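Local atomic coordinates of amphiphysin (Drosophila melanogaster, PDB entry 1URU), a protein that is an endocytic protein whose BAR domain, an elongated coiled-coil dimer, probably senses and binds curved membranes. Residues N122-T125 with G126-P129; P194-Y197 with D198-I201; R200-F203 with L204-L208. All blocks are in the same frame, centred on the assembly; numbering follows the deposited sequence.

Contact 1. Residues N122-T125 with G126-P129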
loop_
_atom_site.group_PDB
_atom_site.type_symbol
_atom_site.label_atom_id
_atom_site.label_comp_id
_atom_site.label_asym_id
_atom_site.label_seq_id
_atom_site.Cartn_x
_atom_site.Cartn_y
_atom_site.Cartn_z
ATOM N N ASN A 122 -16.661 -10.707 -7.950
ATOM C CA ASN A 122 -16.441 -11.079 -9.349
ATOM C C ASN A 122 -17.613 -11.903 -9.854
ATOM O O ASN A 122 -17.966 -11.797 -11.021
ATOM C CB ASN A 122 -15.130 -11.873 -9.538
ATOM C CG ASN A 122 -13.868 -11.006 -9.417
ATOM O OD1 ASN A 122 -13.882 -9.798 -9.627
ATOM N ND2 ASN A 122 -12.771 -11.643 -9.076
ATOM N N THR A 123 -18.221 -12.693 -8.966
ATOM C CA THR A 123 -19.382 -13.526 -9.310
ATOM C C THR A 123 -20.680 -12.710 -9.493
ATOM O O THR A 123 -21.450 -12.937 -10.421
ATOM C CB THR A 123 -19.580 -14.599 -8.234
ATOM O OG1 THR A 123 -18.547 -15.577 -8.341
ATOM C CG2 THR A 123 -20.825 -15.399 -8.462
ATOM N N TYR A 124 -20.902 -11.770 -8.592
ATOM C CA TYR A 124 -22.052 -10.894 -8.634
ATOM C C TYR A 124 -21.915 -9.973 -9.819
ATOM O O TYR A 124 -22.882 -9.697 -10.527
ATOM C CB TYR A 124 -22.137 -10.096 -7.335
ATOM C CG TYR A 124 -23.068 -8.905 -7.339
ATOM C CD1 TYR A 124 -24.453 -9.056 -7.151
ATOM C CD2 TYR A 124 -22.561 -7.620 -7.497
ATOM C CE1 TYR A 124 -25.306 -7.936 -7.149
ATOM C CE2 TYR A 124 -23.383 -6.513 -7.490
ATOM C CZ TYR A 124 -24.748 -6.658 -7.304
ATOM O OH TYR A 124 -25.517 -5.509 -7.270
ATOM N N THR A 125 -20.697 -9.520 -10.049
ATOM C CA THR A 125 -20.423 -8.629 -11.165
ATOM C C THR A 125 -20.599 -9.302 -12.528
ATOM O O THR A 125 -20.959 -8.626 -13.500
ATOM C CB THR A 125 -19.014 -8.063 -11.033
ATOM O OG1 THR A 125 -18.948 -7.248 -9.856
ATOM C CG2 THR A 125 -18.730 -7.103 -12.136
ATOM N N GLY A 126 -20.348 -10.616 -12.584
ATOM C CA GLY A 126 -20.325 -11.376 -13.828
ATOM C C GLY A 126 -21.707 -11.754 -14.321
ATOM O O GLY A 126 -21.890 -12.114 -15.492
ATOM N N GLN A 127 -22.701 -11.672 -13.447
ATOM C CA GLN A 127 -24.052 -12.001 -13.868
ATOM C C GLN A 127 -24.681 -10.897 -14.700
ATOM O O GLN A 127 -25.640 -11.162 -15.416
ATOM C CB GLN A 127 -24.932 -12.399 -12.684
ATOM C CG GLN A 127 -25.297 -11.284 -11.748
ATOM C CD GLN A 127 -25.641 -11.779 -10.354
ATOM O OE1 GLN A 127 -25.895 -12.954 -10.147
ATOM N NE2 GLN A 127 -25.642 -10.870 -9.396
ATOM N N PHE A 128 -24.101 -9.702 -14.679
ATOM C CA PHE A 128 -24.626 -8.572 -15.461
ATOM C C PHE A 128 -24.467 -8.643 -16.996
ATOM O O PHE A 128 -25.429 -8.348 -17.710
ATOM C CB PHE A 128 -24.083 -7.238 -14.927
ATOM C CG PHE A 128 -24.546 -6.926 -13.546
ATOM C CD1 PHE A 128 -23.750 -7.210 -12.454
ATOM C CD2 PHE A 128 -25.797 -6.397 -13.333
ATOM C CE1 PHE A 128 -24.176 -6.949 -11.173
ATOM C CE2 PHE A 128 -26.233 -6.120 -12.048
ATOM C CZ PHE A 128 -25.415 -6.409 -10.962
ATOM N N PRO A 129 -23.285 -8.964 -17.522
ATOM C CA PRO A 129 -23.136 -9.139 -18.980
ATOM C C PRO A 129 -24.069 -10.170 -19.633
ATOM O O PRO A 129 -24.476 -9.942 -20.759
ATOM C CB PRO A 129 -21.654 -9.519 -19.151
ATOM C CG PRO A 129 -21.179 -9.875 -17.831
ATOM C CD PRO A 129 -21.990 -9.079 -16.838
#
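The amide of Gly126 is shared between two carbonyls of the preceding turn, reaching Asn122 O at 3.1 Å and Thr123 O at 3.4 Å; both bonds are weak. They lie just ahead of a kink in helix 92-156, a long helix of the BAR-domain coiled coil. Beyond Gly126 the regular pattern lapses: Phe128 N makes no bond to the previous turn, and Pro129 has no N-H to give, so that its CD sits 3.5 Å from Thr125 O instead. The side-chain hydroxyl of Thr125 turns back to Leu121 O, while Asn122 OD1 and Tyr124 OH are held by Gln57 and Gln49, both on helix 35-84.

Packing along this turn centres on Tyr124. Its CG swings out anti to the backbone N (chi1 166°), and the ring presents a face to Phe128, whose edge meets it in a T-shaped pair with centroids 5.2 Å apart and planes at 86°. The CE1-CZ edge of the phenylalanine does the touching, with Phe128 CZ 3.7 Å from Tyr124 CZ. Gln127 takes another path to the same tyrosine: its extended chain brings NE2 close to CD1, the amide plane inclined 74° to the ring. Both Gln127 and Phe128 touch Leu196, which joins the kinked turn to helix 172-239. Next along the phenylalanine rim, Thr125 O lies at the ring edge, near its plane, 3.3 Å from Phe128 CD1.

Contact 2. Residues P194-Y197 with D198-I201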
loop_
_atom_site.group_PDB
_atom_site.type_symbol
_atom_site.label_atom_id
_atom_site.label_comp_id
_atom_site.label_asym_id
_atom_site.label_seq_id
_atom_site.Cartn_x
_atom_site.Cartn_y
_atom_site.Cartn_z
ATOM N N PRO A 194 -36.047 -6.799 -11.948
ATOM C CA PRO A 194 -36.253 -6.297 -10.577
ATOM C C PRO A 194 -35.775 -7.244 -9.485
ATOM O O PRO A 194 -35.343 -6.792 -8.447
ATOM C CB PRO A 194 -37.782 -6.124 -10.484
ATOM C CG PRO A 194 -38.324 -6.899 -11.588
ATOM C CD PRO A 194 -37.317 -6.886 -12.683
ATOM N N ALA A 195 -35.919 -8.537 -9.713
ATOM C CA ALA A 195 -35.385 -9.559 -8.838
ATOM C C ALA A 195 -33.905 -9.331 -8.606
ATOM O O ALA A 195 -33.473 -9.354 -7.471
ATOM C CB ALA A 195 -35.628 -10.961 -9.444
ATOM N N LEU A 196 -33.150 -9.102 -9.686
ATOM C CA LEU A 196 -31.700 -8.859 -9.646
ATOM C C LEU A 196 -31.362 -7.543 -8.981
ATOM O O LEU A 196 -30.368 -7.436 -8.262
ATOM C CB LEU A 196 -31.105 -8.863 -11.074
ATOM C CG LEU A 196 -29.616 -8.493 -11.342
ATOM C CD1 LEU A 196 -28.607 -9.272 -10.479
ATOM C CD2 LEU A 196 -29.291 -8.705 -12.813
ATOM N N TYR A 197 -32.181 -6.542 -9.245
ATOM C CA TYR A 197 -32.027 -5.241 -8.632
ATOM C C TYR A 197 -32.167 -5.318 -7.119
ATOM O O TYR A 197 -31.462 -4.628 -6.395
ATOM C CB TYR A 197 -33.061 -4.264 -9.207
ATOM C CG TYR A 197 -32.768 -2.837 -8.853
ATOM C CD1 TYR A 197 -31.552 -2.248 -9.220
ATOM C CD2 TYR A 197 -33.672 -2.081 -8.117
ATOM C CE1 TYR A 197 -31.247 -0.933 -8.868
ATOM C CE2 TYR A 197 -33.384 -0.758 -7.771
ATOM C CZ TYR A 197 -32.165 -0.194 -8.148
ATOM O OH TYR A 197 -31.864 1.105 -7.809
ATOM N N ASP A 198 -33.069 -6.162 -6.641
ATOM C CA ASP A 198 -33.291 -6.275 -5.208
ATOM C C ASP A 198 -32.163 -7.038 -4.550
ATOM O O ASP A 198 -31.739 -6.673 -3.464
ATOM C CB ASP A 198 -34.647 -6.905 -4.917
ATOM C CG ASP A 198 -35.794 -5.994 -5.340
ATOM O OD1 ASP A 198 -35.632 -4.752 -5.165
ATOM O OD2 ASP A 198 -36.865 -6.413 -5.863
ATOM N N SER A 199 -31.637 -8.056 -5.220
ATOM C CA SER A 199 -30.419 -8.724 -4.767
ATOM C C SER A 199 -29.286 -7.765 -4.376
ATOM O O SER A 199 -28.481 -8.104 -3.524
ATOM C CB SER A 199 -29.907 -9.704 -5.820
ATOM O OG SER A 199 -29.438 -9.021 -6.964
ATOM N N ARG A 200 -29.245 -6.565 -4.962
ATOM C CA ARG A 200 -28.171 -5.588 -4.685
ATOM C C ARG A 200 -27.908 -5.310 -3.197
ATOM O O ARG A 200 -26.763 -5.112 -2.811
ATOM C CB ARG A 200 -28.387 -4.258 -5.459
ATOM C CG ARG A 200 -29.074 -3.134 -4.686
ATOM C CD ARG A 200 -29.689 -2.008 -5.530
ATOM N NE ARG A 200 -31.154 -2.038 -5.374
ATOM C CZ ARG A 200 -31.895 -1.093 -4.800
ATOM N NH1 ARG A 200 -31.363 0.037 -4.356
ATOM N NH2 ARG A 200 -33.204 -1.272 -4.708
ATOM N N ILE A 201 -28.956 -5.267 -2.382
ATOM C CA ILE A 201 -28.824 -4.902 -0.977
ATOM C C ILE A 201 -28.126 -6.037 -0.266
ATOM O O ILE A 201 -27.094 -5.835 0.359
ATOM C CB ILE A 201 -30.208 -4.675 -0.302
ATOM C CG1 ILE A 201 -30.918 -3.433 -0.849
ATOM C CG2 ILE A 201 -30.054 -4.523 1.229
ATOM C CD1 ILE A 201 -32.450 -3.518 -0.744
#
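Arg200 lays its guanidinium flat on the ring of Tyr197, an i to i+3 cation-pi stack on helix 172-239 of the BAR-domain coiled coil. The two planes are only 18° apart, and Arg200 CZ stands 3.8 Å from the ring centroid. Arg200 NE lies over the middle of the ring, NH2 reaches toward the CE2 side, and the methylene CD adds a CH-pi contact to the same face at 4.1 Å from the centroid.

Hydrogen bonds fix the arginine in this pose. Its chain bends at chi3 (114°) and turns NE back to Tyr197 O, 2.8 Å away, with the acceptor practically in the guanidinium plane. Arg200 N also donates to Tyr197 O, at 3.3 Å, and the two donors come from opposite faces of that carbonyl. One oxygen thus anchors both the backbone and the side chain of Arg200. Farther back, Asp198 N bonds to Pro194 O and Ser199 N to Ala195 O, the ordinary helical pattern.

Charge pairing extends the stack into the dimer: Arg200 NH1 forms a salt bridge with Glu86 of the second subunit, where Trp89 packs on Arg200 as well. Within the chain, Tyr197 rests on Asn45 and Gln49 of helix 35-84. Tyr197 OH has a weak hydrogen bond with Arg48 NH2, and Arg200 NH1 lies 3.6 Å from the same Tyr197 OH.

Contact 3. Residues R200-F203 with L204-L208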
loop_
_atom_site.group_PDB
_atom_site.type_symbol
_atom_site.label_atom_id
_atom_site.label_comp_id
_atom_site.label_asym_id
_atom_site.label_seq_id
_atom_site.Cartn_x
_atom_site.Cartn_y
_atom_site.Cartn_z
ATOM N N ARG A 200 -29.245 -6.565 -4.962
ATOM C CA ARG A 200 -28.171 -5.588 -4.685
ATOM C C ARG A 200 -27.908 -5.310 -3.197
ATOM O O ARG A 200 -26.763 -5.112 -2.811
ATOM C CB ARG A 200 -28.387 -4.258 -5.459
ATOM C CG ARG A 200 -29.074 -3.134 -4.686
ATOM C CD ARG A 200 -29.689 -2.008 -5.530
ATOM N NE ARG A 200 -31.154 -2.038 -5.374
ATOM C CZ ARG A 200 -31.895 -1.093 -4.800
ATOM N NH1 ARG A 200 -31.363 0.037 -4.356
ATOM N NH2 ARG A 200 -33.204 -1.272 -4.708
ATOM N N ILE A 201 -28.956 -5.267 -2.382
ATOM C CA ILE A 201 -28.824 -4.902 -0.977
ATOM C C ILE A 201 -28.126 -6.037 -0.266
ATOM O O ILE A 201 -27.094 -5.835 0.359
ATOM C CB ILE A 201 -30.208 -4.675 -0.302
ATOM C CG1 ILE A 201 -30.918 -3.433 -0.849
ATOM C CG2 ILE A 201 -30.054 -4.523 1.229
ATOM C CD1 ILE A 201 -32.450 -3.518 -0.744
ATOM N N LEU A 202 -28.702 -7.230 -0.361
ATOM C CA LEU A 202 -28.143 -8.405 0.288
ATOM C C LEU A 202 -26.699 -8.671 -0.159
ATOM O O LEU A 202 -25.858 -9.058 0.652
ATOM C CB LEU A 202 -29.010 -9.652 0.028
ATOM C CG LEU A 202 -28.496 -10.979 0.624
ATOM C CD1 LEU A 202 -28.556 -10.968 2.150
ATOM C CD2 LEU A 202 -29.257 -12.178 0.039
ATOM N N PHE A 203 -26.414 -8.482 -1.444
ATOM C CA PHE A 203 -25.062 -8.655 -1.903
ATOM C C PHE A 203 -24.109 -7.743 -1.152
ATOM O O PHE A 203 -23.073 -8.179 -0.676
ATOM C CB PHE A 203 -24.890 -8.363 -3.377
ATOM C CG PHE A 203 -23.447 -8.255 -3.753
ATOM C CD1 PHE A 203 -22.630 -9.385 -3.677
ATOM C CD2 PHE A 203 -22.886 -7.027 -4.064
ATOM C CE1 PHE A 203 -21.289 -9.314 -3.970
ATOM C CE2 PHE A 203 -21.548 -6.935 -4.366
ATOM C CZ PHE A 203 -20.735 -8.087 -4.311
ATOM N N LEU A 204 -24.451 -6.467 -1.074
ATOM C CA LEU A 204 -23.549 -5.500 -0.454
ATOM C C LEU A 204 -23.415 -5.619 1.049
ATOM O O LEU A 204 -22.337 -5.396 1.571
ATOM C CB LEU A 204 -23.934 -4.076 -0.820
ATOM C CG LEU A 204 -23.143 -3.650 -2.059
ATOM C CD1 LEU A 204 -24.068 -3.339 -3.246
ATOM C CD2 LEU A 204 -22.244 -2.474 -1.689
ATOM N N VAL A 205 -24.493 -5.944 1.747
ATOM C CA VAL A 205 -24.392 -6.123 3.172
ATOM C C VAL A 205 -23.442 -7.299 3.417
ATOM O O VAL A 205 -22.612 -7.246 4.312
ATOM C CB VAL A 205 -25.791 -6.290 3.900
ATOM C CG1 VAL A 205 -26.718 -5.105 3.601
ATOM C CG2 VAL A 205 -26.468 -7.568 3.545
ATOM N N THR A 206 -23.511 -8.334 2.591
ATOM C CA THR A 206 -22.661 -9.515 2.803
ATOM C C THR A 206 -21.210 -9.241 2.400
ATOM O O THR A 206 -20.312 -9.582 3.157
ATOM C CB THR A 206 -23.267 -10.818 2.138
ATOM O OG1 THR A 206 -23.417 -10.662 0.725
ATOM C CG2 THR A 206 -24.724 -11.063 2.596
ATOM N N ASN A 207 -20.982 -8.556 1.272
ATOM C CA ASN A 207 -19.618 -8.266 0.801
ATOM C C ASN A 207 -18.900 -7.309 1.710
ATOM O O ASN A 207 -17.789 -7.572 2.145
ATOM C CB ASN A 207 -19.605 -7.701 -0.627
ATOM C CG ASN A 207 -18.317 -8.080 -1.420
ATOM O OD1 ASN A 207 -17.793 -9.196 -1.326
ATOM N ND2 ASN A 207 -17.834 -7.146 -2.217
ATOM N N LEU A 208 -19.536 -6.190 2.009
ATOM C CA LEU A 208 -18.970 -5.234 2.965
ATOM C C LEU A 208 -18.772 -5.811 4.379
ATOM O O LEU A 208 -17.853 -5.411 5.056
ATOM C CB LEU A 208 -19.811 -3.953 2.996
ATOM C CG LEU A 208 -19.928 -3.185 1.669
ATOM C CD1 LEU A 208 -20.728 -1.927 1.842
ATOM C CD2 LEU A 208 -18.566 -2.825 1.126
#
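With chi1 at 167°, Phe203 CG stands opposite its backbone N and beside the carbonyl carbon, which brings one ring face against Asn207 one turn later on helix 172-239, part of the BAR-domain coiled coil. The two side chains run side by side in the same direction, and Asn207 CB makes a CH-pi contact 4.2 Å from the ring centroid, offset toward the rim. A different torsion serves Thr206: OG1 sits between its own backbone N and carbonyl carbon (chi1 60°), placing it 2.9 Å from both Leu202 O and Phe203 O, either of which could take its proton.

Main-chain bonds keep this turn regular. Val205 N bonds to Ile201 O (3.0 Å) and Asn207 N to Phe203 O (2.9 Å). Leu204 N and Thr206 N bond likewise to Arg200 O and Leu202 O.

Phe203 also stacks on Tyr124 and touches Leu121, both on helix 92-156. An alanine here is likely to leave the Tyr124 ring without its stacking partner and open a gap between the two helices beside Asn207. Elsewhere round the helix, Leu204 packs on Ile84 and Ile201 on Trp89, both of the second subunit. Small apolar touches complete the turn: Ile201 CG2 meets Val205 CG1 at 4.1 Å, and Phe203 CD2 lies 3.9 Å from Leu204 CG.

In the fold
All three contacts lie in the middle of the elongated chain, where helices 92-156 and 172-239 pack together. Contacts 2 and 3 are overlapping stretches of the latter helix, sharing Arg200 and Ile201, with centres about 10 Å apart. Contact 1 faces them from the other helix, its centre about 13 Å from that of contact 2 and 14 Å from that of contact 3. Tyr124 bridges the helices: its CD2 is 3.4 Å from Phe203 CE2, and its OH is 3.6 Å from Arg200 CB. Nearby, Gln127 NE2 meets Leu196 CD1 at 3.5 Å. Contacts 2 and 3 also touch the second subunit, linking this intrachain packing to the dimer interface.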